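Local coordinates for protein trypsin inhibitor 3 (Spinacia oleracea, PDB 4AOR) that inhibits trypsin, as a small disulfide-knotted protein (a knottin) of the Mirabilis serine proteinase inhibitor family, at residues 7-13 and 33-37; 4-8 and 18-22. All blocks are in the same frame, centred on the assembly; numbering follows the deposited sequence.

From the N terminus, the chain runs through 4-8, which pairs with 18-22 in contact 2 and closes a loop that contains strand 10-11, with the C4-C21 disulfide linking the two segments. S7 and G8 belong to both contacts: there the chain turns out of contact 2 and into contact 1, where 7-13 runs antiparallel to 33-37 and closes a longer loop that carries R32-I33, the probable reactive bond for trypsin. The order 4-8, 7-13, 18-22, 33-37 means that the two loops cross rather than nest. The C20-C36 disulfide joins the second segment of each contact, and the hydrogen bond from S22 OG to Q37 O draws the C terminus to the same corner.

Contact 1. Residues 7-13 and 33-37; sequences SGAICSG and IFVCQ
G8 and A9 bond both the N and the O of C36: G8 N donates to C36 O at 2.8 Å, and C36 N returns a bond of 2.8 Å to A9 O, lying in the carbonyl plane of A9. The same A9 oxygen also takes a CA-H contact from V35 CA at 3.1 Å. Further along, C11 N reaches F34 O at 3.1 Å, but from above the carbonyl plane, 53° out of it. Here a water completes the pairing, donating to C11 O and accepting from F34 N. At the C-terminal end, S7 OG donates to Q37 O at 2.8 Å, beside the bond from S22 OG. G13 CA sits over the centre of one face of the F34 ring, 3.5 Å from its centroid, a CH-pi contact. C11 SG, disulfide-bonded to C25, stands between its backbone N and carbonyl carbon (chi1 58°), which brings it 3.9 Å from F34 CB. Direct bonds thus serve G8 N, A9 O, C11 N, F34 O and both polar atoms of C36, and one water bridges C11 O and F34 N. They join short edge strand 10-11 to central strand 34-36, which continues from the probable R32-I33 reactive bond; the disulfides probably share in holding it.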
ATOM      1  N   SER D   7      -9.875  16.107 -12.013  1.00 16.89           N
ATOM      2  CA  SER D   7      -9.068  16.560 -10.878  1.00 17.32           C
ATOM      3  C   SER D   7      -9.409  15.787  -9.609  1.00 17.02           C
ATOM      4  O   SER D   7     -10.584  15.573  -9.289  1.00 16.25           O
ATOM      5  CB  SER D   7      -9.244  18.060 -10.668  1.00 21.34           C
ATOM      6  OG  SER D   7      -8.811  18.720 -11.847  1.00 29.00           O
ATOM      7  N   GLY D   8      -8.375  15.329  -8.914  1.00 17.41           N
ATOM      8  CA  GLY D   8      -8.580  14.588  -7.678  1.00 16.85           C
ATOM      9  C   GLY D   8      -8.608  13.087  -7.867  1.00 17.11           C
ATOM     10  O   GLY D   8      -8.526  12.339  -6.887  1.00 15.36           O
ATOM     11  N   ALA D   9      -8.679  12.632  -9.116  1.00 11.88           N
ATOM     12  CA  ALA D   9      -8.727  11.196  -9.373  1.00 11.68           C
ATOM     13  C   ALA D   9      -7.367  10.595  -9.058  1.00 10.84           C
ATOM     14  O   ALA D   9      -6.341  11.256  -9.196  1.00 10.31           O
ATOM     15  CB  ALA D   9      -9.082  10.906 -10.847  1.00 10.93           C
ATOM     16  N   ILE D  10      -7.360   9.317  -8.701  1.00  9.92           N
ATOM     17  CA  ILE D  10      -6.117   8.579  -8.592  1.00 11.37           C
ATOM     18  C   ILE D  10      -5.438   8.485  -9.961  1.00 10.38           C
ATOM     19  O   ILE D  10      -6.104   8.298 -10.993  1.00 12.15           O
ATOM     20  CB  ILE D  10      -6.404   7.130  -8.168  1.00  7.54           C
ATOM     21  CG1 ILE D  10      -7.083   7.110  -6.796  1.00  9.55           C
ATOM     22  CG2 ILE D  10      -5.110   6.307  -8.149  1.00 15.02           C
ATOM     23  CD1 ILE D  10      -7.683   5.715  -6.453  1.00 10.81           C
ATOM     24  N   CYS D  11      -4.122   8.583  -9.968  1.00  9.63           N
ATOM     25  CA  CYS D  11      -3.358   8.342 -11.172  1.00 10.38           C
ATOM     26  C   CYS D  11      -2.017   7.729 -10.823  1.00  9.56           C
ATOM     27  O   CYS D  11      -1.767   7.404  -9.659  1.00  8.35           O
ATOM     28  CB  CYS D  11      -3.182   9.638 -11.983  1.00  8.27           C
ATOM     29  SG  CYS D  11      -2.384  10.984 -11.079  1.00 11.36           S
ATOM     30  N   SER D  12      -1.165   7.593 -11.828  1.00  8.60           N
ATOM     31  CA  SER D  12       0.097   6.860 -11.692  1.00  9.45           C
ATOM     32  C   SER D  12       1.310   7.722 -11.872  1.00  9.89           C
ATOM     33  O   SER D  12       1.443   8.394 -12.888  1.00  9.56           O
ATOM     34  CB  SER D  12       0.191   5.751 -12.723  1.00 13.21           C
ATOM     35  OG  SER D  12       1.429   5.044 -12.603  1.00 12.49           O
ATOM     36  N   GLY D  13       2.243   7.628 -10.938  1.00  9.47           N
ATOM     37  CA  GLY D  13       3.531   8.270 -11.115  1.00 13.22           C
ATOM     38  C   GLY D  13       4.333   7.741 -12.303  1.00 15.22           C
ATOM     39  O   GLY D  13       5.319   8.378 -12.697  1.00 15.56           O
ATOM     40  N   ILE D  33      -0.524   8.170  -2.635  1.00  9.00           N
ATOM     41  CA  ILE D  33      -0.848   7.915  -4.023  1.00  7.13           C
ATOM     42  C   ILE D  33      -0.537   9.181  -4.803  1.00 10.34           C
ATOM     43  O   ILE D  33      -0.330  10.232  -4.209  1.00  8.77           O
ATOM     44  CB  ILE D  33      -2.365   7.684  -4.216  1.00  9.58           C
ATOM     45  CG1 ILE D  33      -3.174   8.742  -3.486  1.00  8.96           C
ATOM     46  CG2 ILE D  33      -2.780   6.284  -3.771  1.00 12.73           C
ATOM     47  CD1 ILE D  33      -4.603   8.775  -3.953  1.00 12.11           C
ATOM     48  N   PHE D  34      -0.537   9.064  -6.124  1.00  8.00           N
ATOM     49  CA  PHE D  34      -0.557  10.217  -7.011  1.00  8.55           C
ATOM     50  C   PHE D  34      -2.025  10.544  -7.353  1.00  9.05           C
ATOM     51  O   PHE D  34      -2.888   9.655  -7.367  1.00 10.41           O
ATOM     52  CB  PHE D  34       0.191   9.902  -8.301  1.00  7.71           C
ATOM     53  CG  PHE D  34       1.688   9.957  -8.175  1.00 10.00           C
ATOM     54  CD1 PHE D  34       2.372   8.958  -7.485  1.00 11.30           C
ATOM     55  CD2 PHE D  34       2.409  10.983  -8.767  1.00 12.56           C
ATOM     56  CE1 PHE D  34       3.769   8.998  -7.375  1.00 15.78           C
ATOM     57  CE2 PHE D  34       3.812  11.025  -8.653  1.00 15.38           C
ATOM     58  CZ  PHE D  34       4.478  10.026  -7.952  1.00 14.59           C
ATOM     59  N   VAL D  35      -2.308  11.829  -7.574  1.00  9.39           N
ATOM     60  CA  VAL D  35      -3.649  12.266  -7.985  1.00 10.53           C
ATOM     61  C   VAL D  35      -3.548  13.279  -9.101  1.00  8.28           C
ATOM     62  O   VAL D  35      -2.499  13.916  -9.276  1.00  9.20           O
ATOM     63  CB  VAL D  35      -4.460  12.914  -6.848  1.00  8.30           C
ATOM     64  CG1 VAL D  35      -4.925  11.861  -5.841  1.00 10.79           C
ATOM     65  CG2 VAL D  35      -3.653  14.058  -6.175  1.00 10.87           C
ATOM     66  N   CYS D  36      -4.640  13.432  -9.843  1.00  8.96           N
ATOM     67  CA  CYS D  36      -4.683  14.452 -10.888  1.00 10.60           C
ATOM     68  C   CYS D  36      -4.858  15.816 -10.260  1.00 11.57           C
ATOM     69  O   CYS D  36      -5.738  16.032  -9.426  1.00 13.66           O
ATOM     70  CB  CYS D  36      -5.843  14.175 -11.867  1.00 10.09           C
ATOM     71  SG  CYS D  36      -5.613  12.673 -12.843  1.00 11.89           S
ATOM     72  N   GLN D  37      -4.012  16.738 -10.680  1.00 14.64           N
ATOM     73  CA  GLN D  37      -4.145  18.144 -10.309  1.00 20.12           C
ATOM     74  C   GLN D  37      -5.515  18.672 -10.744  1.00 24.24           C
ATOM     75  O   GLN D  37      -6.077  18.216 -11.763  1.00 17.54           O
ATOM     76  CB  GLN D  37      -3.018  18.918 -10.981  1.00 22.06           C
ATOM     77  CG  GLN D  37      -2.922  20.380 -10.655  1.00 27.26           C
ATOM     78  CD  GLN D  37      -1.769  21.014 -11.411  1.00 23.77           C
ATOM     79  OE1 GLN D  37      -0.604  20.860 -11.036  1.00 29.75           O
ATOM     80  NE2 GLN D  37      -2.089  21.707 -12.503  1.00 38.49           N
ATOM     81  OXT GLN D  37      -6.106  19.533 -10.076  1.00 21.13           O
TER
HETATM   82  O   HOH W   1      -0.405   6.413  -7.443  1.00  9.54           O

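Contact 2. Residues 4-8 and 18-22; sequences CSPSG and EQCCS
C4 and C21 meet sulfur to sulfur, C4 SG to C21 SG at 2.1 Å, in a disulfide whose torsion of 89° sets the two CB-S bonds nearly perpendicular. The two cysteines reach it differently: C4 SG stands between its backbone N and carbonyl carbon (chi1 69°), whereas C21 SG lies beside its own N, anti to the carbonyl carbon. Next to this link the N and O of S5 both bond to 18-22, to residues on either side of C20 in sequence, making a single bridge between S5 and C20. S5 N donates to Q19 O at 2.9 Å, and C21 N donates to S5 O at 2.8 Å. Each acceptor has a water as well: one donates to S5 O and accepts from S22 N, the other donates to Q19 O at 2.9 Å. S5 CB passes 3.5 Å from Q19 O, with S5 OG 3.3 Å from that second water. C20, whose SG belongs to the disulfide with C36, just grazes S5 O with its CB at 4.0 Å. The Q19 amide bonds through OE1 to S12 N and through NE2 to P16 O. The contact sits at the surface of this helix-free fold, where the loop before strand 10-11 is sewn to the loop that begins with the last residues of a 3-10 turn (18-19) and leads to strand 25-27, while Q19 and C20 reach inward to touch C11 of strand 10-11 and C25 of strand 25-27.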
ATOM      1  N   CYS D   4      -9.816  10.727 -20.121  1.00 25.81           N
ATOM      2  CA  CYS D   4      -8.917  11.353 -19.140  1.00 20.89           C
ATOM      3  C   CYS D   4      -9.573  11.482 -17.772  1.00 18.42           C
ATOM      4  O   CYS D   4     -10.790  11.640 -17.658  1.00 21.77           O
ATOM      5  CB  CYS D   4      -8.440  12.728 -19.621  1.00 18.35           C
ATOM      6  SG  CYS D   4      -9.700  14.050 -19.679  1.00 22.21           S
ATOM      7  N   SER D   5      -8.754  11.443 -16.723  1.00 13.59           N
ATOM      8  CA  SER D   5      -9.275  11.463 -15.364  1.00 13.98           C
ATOM      9  C   SER D   5      -9.393  12.891 -14.820  1.00 12.92           C
ATOM     10  O   SER D   5      -8.491  13.717 -14.989  1.00 13.35           O
ATOM     11  CB  SER D   5      -8.389  10.616 -14.438  1.00 13.19           C
ATOM     12  OG  SER D   5      -8.197   9.296 -14.900  1.00 16.92           O
ATOM     13  N   PRO D   6     -10.515  13.185 -14.151  1.00 15.38           N
ATOM     14  CA  PRO D   6     -10.820  14.482 -13.553  1.00 18.71           C
ATOM     15  C   PRO D   6      -9.889  14.835 -12.411  1.00 18.91           C
ATOM     16  O   PRO D   6      -9.218  13.952 -11.893  1.00 14.53           O
ATOM     17  CB  PRO D   6     -12.239  14.279 -13.000  1.00 24.47           C
ATOM     18  CG  PRO D   6     -12.368  12.806 -12.830  1.00 25.20           C
ATOM     19  CD  PRO D   6     -11.608  12.213 -13.962  1.00 16.71           C
ATOM     20  N   SER D   7      -9.875  16.107 -12.013  1.00 16.89           N
ATOM     21  CA  SER D   7      -9.068  16.560 -10.878  1.00 17.32           C
ATOM     22  C   SER D   7      -9.409  15.787  -9.609  1.00 17.02           C
ATOM     23  O   SER D   7     -10.584  15.573  -9.289  1.00 16.25           O
ATOM     24  CB  SER D   7      -9.244  18.060 -10.668  1.00 21.34           C
ATOM     25  OG  SER D   7      -8.811  18.720 -11.847  1.00 29.00           O
ATOM     26  N   GLY D   8      -8.375  15.329  -8.914  1.00 17.41           N
ATOM     27  CA  GLY D   8      -8.580  14.588  -7.678  1.00 16.85           C
ATOM     28  C   GLY D   8      -8.608  13.087  -7.867  1.00 17.11           C
ATOM     29  O   GLY D   8      -8.526  12.339  -6.887  1.00 15.36           O
ATOM     30  N   GLU D  18      -1.011  12.973 -19.811  1.00 19.25           N
ATOM     31  CA  GLU D  18      -2.363  12.876 -20.380  1.00 21.17           C
ATOM     32  C   GLU D  18      -3.284  11.873 -19.680  1.00 17.96           C
ATOM     33  O   GLU D  18      -4.446  11.755 -20.059  1.00 15.17           O
ATOM     34  CB  GLU D  18      -2.364  12.609 -21.896  1.00 25.52           C
ATOM     35  CG  GLU D  18      -1.289  13.353 -22.683  1.00 36.06           C
ATOM     36  CD  GLU D  18       0.050  12.623 -22.653  1.00 32.73           C
ATOM     37  OE1 GLU D  18       0.175  11.562 -23.313  1.00 51.72           O
ATOM     38  OE2 GLU D  18       0.968  13.097 -21.952  1.00 27.12           O
ATOM     39  N   GLN D  19      -2.791  11.168 -18.655  1.00 15.21           N
ATOM     40  CA  GLN D  19      -3.699  10.436 -17.763  1.00 12.63           C
ATOM     41  C   GLN D  19      -4.799  11.317 -17.227  1.00 13.77           C
ATOM     42  O   GLN D  19      -5.921  10.856 -16.954  1.00 14.51           O
ATOM     43  CB  GLN D  19      -2.962   9.959 -16.506  1.00 14.80           C
ATOM     44  CG  GLN D  19      -2.049   8.786 -16.638  1.00 26.06           C
ATOM     45  CD  GLN D  19      -1.269   8.618 -15.339  1.00 17.03           C
ATOM     46  OE1 GLN D  19      -1.663   7.844 -14.466  1.00 22.08           O
ATOM     47  NE2 GLN D  19      -0.192   9.392 -15.185  1.00 17.87           N
ATOM     48  N   CYS D  20      -4.442  12.580 -16.988  1.00 13.66           N
ATOM     49  CA  CYS D  20      -5.286  13.512 -16.271  1.00 12.81           C
ATOM     50  C   CYS D  20      -5.777  14.582 -17.232  1.00 11.17           C
ATOM     51  O   CYS D  20      -4.990  15.078 -18.051  1.00 15.20           O
ATOM     52  CB  CYS D  20      -4.486  14.198 -15.160  1.00 12.28           C
ATOM     53  SG  CYS D  20      -3.888  13.066 -13.845  1.00 14.15           S
ATOM     54  N   CYS D  21      -7.050  14.949 -17.109  1.00 14.71           N
ATOM     55  CA  CYS D  21      -7.595  16.021 -17.936  1.00 15.06           C
ATOM     56  C   CYS D  21      -6.733  17.278 -17.814  1.00 16.59           C
ATOM     57  O   CYS D  21      -6.478  17.960 -18.817  1.00 13.45           O
ATOM     58  CB  CYS D  21      -9.051  16.316 -17.560  1.00 14.36           C
ATOM     59  SG  CYS D  21     -10.133  14.929 -17.872  1.00 21.61           S
ATOM     60  N   SER D  22      -6.233  17.530 -16.598  1.00 13.47           N
ATOM     61  CA  SER D  22      -5.449  18.723 -16.270  1.00 13.02           C
ATOM     62  C   SER D  22      -4.007  18.670 -16.756  1.00 12.97           C
ATOM     63  O   SER D  22      -3.305  19.678 -16.753  1.00 17.53           O
ATOM     64  CB  SER D  22      -5.410  18.913 -14.762  1.00 15.13           C
ATOM     65  OG  SER D  22      -4.592  17.902 -14.206  1.00 16.91           O
TER
HETATM   66  O   HOH W   2      -7.394  16.174 -14.231  1.00 15.59           O
HETATM   67  O   HOH W   3      -6.606   8.114 -17.516  1.00 28.05           O